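Local coordinates for thiamin pyrophosphokinase family protein (Enterococcus faecalis, PDB 3MEL), which probably transfers pyrophosphate from ATP to thiamine, making thiamine diphosphate, at residues V27-G32 with T78-A83. Numbering follows the deposited sequence.
Sequences VGIDRG and TDTQLA. With TPP (thiamine diphosphate), chain E.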
loop_
_atom_site.group_PDB
_atom_site.type_symbol
_atom_site.label_atom_id
_atom_site.label_comp_id
_atom_site.label_asym_id
_atom_site.label_seq_id
_atom_site.Cartn_x
_atom_site.Cartn_y
_atom_site.Cartn_z
ATOM N N VAL A 27 6.192 21.704 -6.547
ATOM C CA VAL A 27 6.073 21.709 -5.094
ATOM C C VAL A 27 7.008 20.686 -4.466
ATOM O O VAL A 27 6.934 19.511 -4.768
ATOM C CB VAL A 27 4.633 21.403 -4.661
ATOM C CG1 VAL A 27 4.480 21.552 -3.148
ATOM C CG2 VAL A 27 3.674 22.324 -5.357
ATOM N N GLY A 28 7.898 21.150 -3.596
ATOM C CA GLY A 28 8.797 20.270 -2.886
ATOM C C GLY A 28 8.205 19.965 -1.526
ATOM O O GLY A 28 7.572 20.815 -0.904
ATOM N N ILE A 29 8.391 18.738 -1.067
ATOM C CA ILE A 29 7.945 18.353 0.260
ATOM C C ILE A 29 9.150 17.857 1.039
ATOM O O ILE A 29 9.745 16.841 0.685
ATOM C CB ILE A 29 6.887 17.254 0.183
ATOM C CG1 ILE A 29 5.718 17.712 -0.701
ATOM C CG2 ILE A 29 6.416 16.899 1.560
ATOM C CD1 ILE A 29 4.662 16.657 -0.940
ATOM N N ASP A 30 9.531 18.593 2.080
ATOM C CA ASP A 30 10.689 18.217 2.880
ATOM C C ASP A 30 11.874 17.935 1.964
ATOM O O ASP A 30 12.284 18.778 1.182
ATOM C CB ASP A 30 10.397 16.969 3.727
ATOM C CG ASP A 30 10.240 17.274 5.196
ATOM O OD1 ASP A 30 9.954 18.432 5.543
ATOM O OD2 ASP A 30 10.388 16.347 6.015
ATOM N N ARG A 31 12.408 16.731 2.066
ATOM C CA ARG A 31 13.607 16.351 1.358
ATOM C C ARG A 31 13.380 16.266 -0.167
ATOM O O ARG A 31 14.329 16.247 -0.962
ATOM C CB ARG A 31 14.124 15.041 1.952
ATOM C CG ARG A 31 15.528 14.719 1.560
ATOM C CD ARG A 31 16.361 14.140 2.689
ATOM N NE ARG A 31 17.726 14.060 2.183
ATOM C CZ ARG A 31 18.639 15.007 2.367
ATOM N NH1 ARG A 31 18.341 16.072 3.097
ATOM N NH2 ARG A 31 19.852 14.878 1.842
ATOM N N GLY A 32 12.114 16.245 -0.572
ATOM C CA GLY A 32 11.774 16.304 -1.981
ATOM C C GLY A 32 12.145 17.631 -2.626
ATOM O O GLY A 32 12.314 17.708 -3.853
ATOM N N THR A 78 0.589 15.096 8.065
ATOM C CA THR A 78 1.865 14.777 7.437
ATOM C C THR A 78 2.298 15.919 6.504
ATOM O O THR A 78 1.451 16.643 5.972
ATOM C CB THR A 78 1.752 13.503 6.601
ATOM O OG1 THR A 78 0.739 13.675 5.601
ATOM C CG2 THR A 78 1.389 12.312 7.474
ATOM N N ASP A 79 3.603 16.072 6.290
ATOM C CA ASP A 79 4.099 17.096 5.365
ATOM C C ASP A 79 3.340 17.082 4.041
ATOM O O ASP A 79 2.994 18.129 3.504
ATOM C CB ASP A 79 5.595 16.933 5.112
ATOM C CG ASP A 79 6.443 17.567 6.202
ATOM O OD1 ASP A 79 5.886 18.317 7.031
ATOM O OD2 ASP A 79 7.667 17.321 6.226
ATOM N N THR A 80 3.063 15.881 3.540
ATOM C CA THR A 80 2.329 15.696 2.294
ATOM C C THR A 80 0.860 16.113 2.397
ATOM O O THR A 80 0.321 16.679 1.471
ATOM C CB THR A 80 2.454 14.243 1.781
ATOM O OG1 THR A 80 3.807 13.978 1.399
ATOM C CG2 THR A 80 1.567 14.011 0.579
ATOM N N GLN A 81 0.198 15.857 3.514
ATOM C CA GLN A 81 -1.165 16.371 3.653
ATOM C C GLN A 81 -1.168 17.891 3.581
ATOM O O GLN A 81 -2.002 18.498 2.905
ATOM C CB GLN A 81 -1.823 15.910 4.950
ATOM C CG GLN A 81 -2.372 14.500 4.892
ATOM C CD GLN A 81 -2.743 13.966 6.265
ATOM O OE1 GLN A 81 -1.968 14.072 7.221
ATOM N NE2 GLN A 81 -3.933 13.388 6.370
ATOM N N LEU A 82 -0.212 18.497 4.272
ATOM C CA LEU A 82 -0.102 19.946 4.327
ATOM C C LEU A 82 0.158 20.563 2.950
ATOM O O LEU A 82 -0.575 21.466 2.510
ATOM C CB LEU A 82 1.003 20.351 5.298
ATOM C CG LEU A 82 1.095 21.867 5.457
ATOM C CD1 LEU A 82 -0.270 22.443 5.829
ATOM C CD2 LEU A 82 2.152 22.234 6.463
ATOM N N ALA A 83 1.203 20.067 2.284
ATOM C CA ALA A 83 1.581 20.529 0.953
ATOM C C ALA A 83 0.433 20.413 -0.030
ATOM O O ALA A 83 0.208 21.319 -0.806
ATOM C CB ALA A 83 2.788 19.789 0.453
HETATM N "N1'" TPP E . -1.647 9.208 15.959
HETATM C "C2'" TPP E . -2.435 10.200 16.724
HETATM C CM2 TPP E . -3.903 9.764 16.904
HETATM N "N3'" TPP E . -2.218 11.575 16.263
HETATM C "C4'" TPP E . -0.813 12.003 16.057
HETATM N "N4'" TPP E . -0.778 13.378 15.543
HETATM C "C5'" TPP E . -0.117 10.981 15.083
HETATM C "C6'" TPP E . -0.255 9.593 15.730
HETATM C "C7'" TPP E . 1.366 11.370 14.823
HETATM N N3 TPP E . 1.480 12.570 13.934
HETATM C C2 TPP E . 0.428 12.740 12.923
HETATM S S1 TPP E . 1.236 12.709 11.296
HETATM C C5 TPP E . 2.954 12.777 11.917
HETATM C C4 TPP E . 2.862 12.964 13.443
HETATM C CM4 TPP E . 3.989 12.233 14.168
HETATM C C6 TPP E . 3.932 13.689 11.175
HETATM C C7 TPP E . 4.777 12.923 10.142
HETATM O O7 TPP E . 4.953 13.759 9.011
HETATM P PA TPP E . 6.036 13.569 7.858
HETATM O O1A TPP E . 6.275 12.020 8.046
HETATM O O2A TPP E . 7.138 14.530 7.708
HETATM O O3A TPP E . 5.542 13.694 6.350
HETATM P PB TPP E . 5.872 12.963 4.989
HETATM O O1B TPP E . 4.699 13.309 4.005
HETATM O O2B TPP E . 6.962 13.896 4.317
HETATM O O3B TPP E . 6.454 11.609 5.052
#
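Ile29, the last residue of strand 26-29, lies against the start of helix 79-90 and uses all its branches there. The Ile29 and Asp79 side chains run past each other in opposite directions, with CG2 of Ile29, anti to the backbone N, 3.6 Å from CB of Asp79. The other branch sits beside the backbone N (chi1 -56°): CG1 packs 3.8 Å from CB of Ala83, while CD1 ends 3.7 Å from OG1 of Thr80, the Ile29 side chain crossing that of Thr80 at about a right angle. That same hydroxyl donates to O1B of thiamine diphosphate over 2.8 Å, and the backbone N of Thr80 binds O1B as well, so two bonds from one residue grip the oxygen. Asp79 N adds a bond to the bridging O3A. Ahead of them Thr78 N-caps the helix in a capping box: Gln81 N bonds to OG1 of Thr78 and Thr78 N to OE1 of Gln81, while the amides of Asp79 and Thr80 turn to the diphosphate. Past the strand end, the carboxylates of Asp30 and Asp79 meet with planes 72° apart; Asp30 OD1 also accepts from Phe50 N. Magnesium is bound by Asp30, with Asp49 completing the metal site, and Asp79 too is a magnesium ligand in a structure of this protein. Strand end and helix N-terminus, both at the carboxyl edge of the parallel strands, thus contribute to the diphosphate and magnesium site of a thiamin pyrophosphokinase catalytic domain.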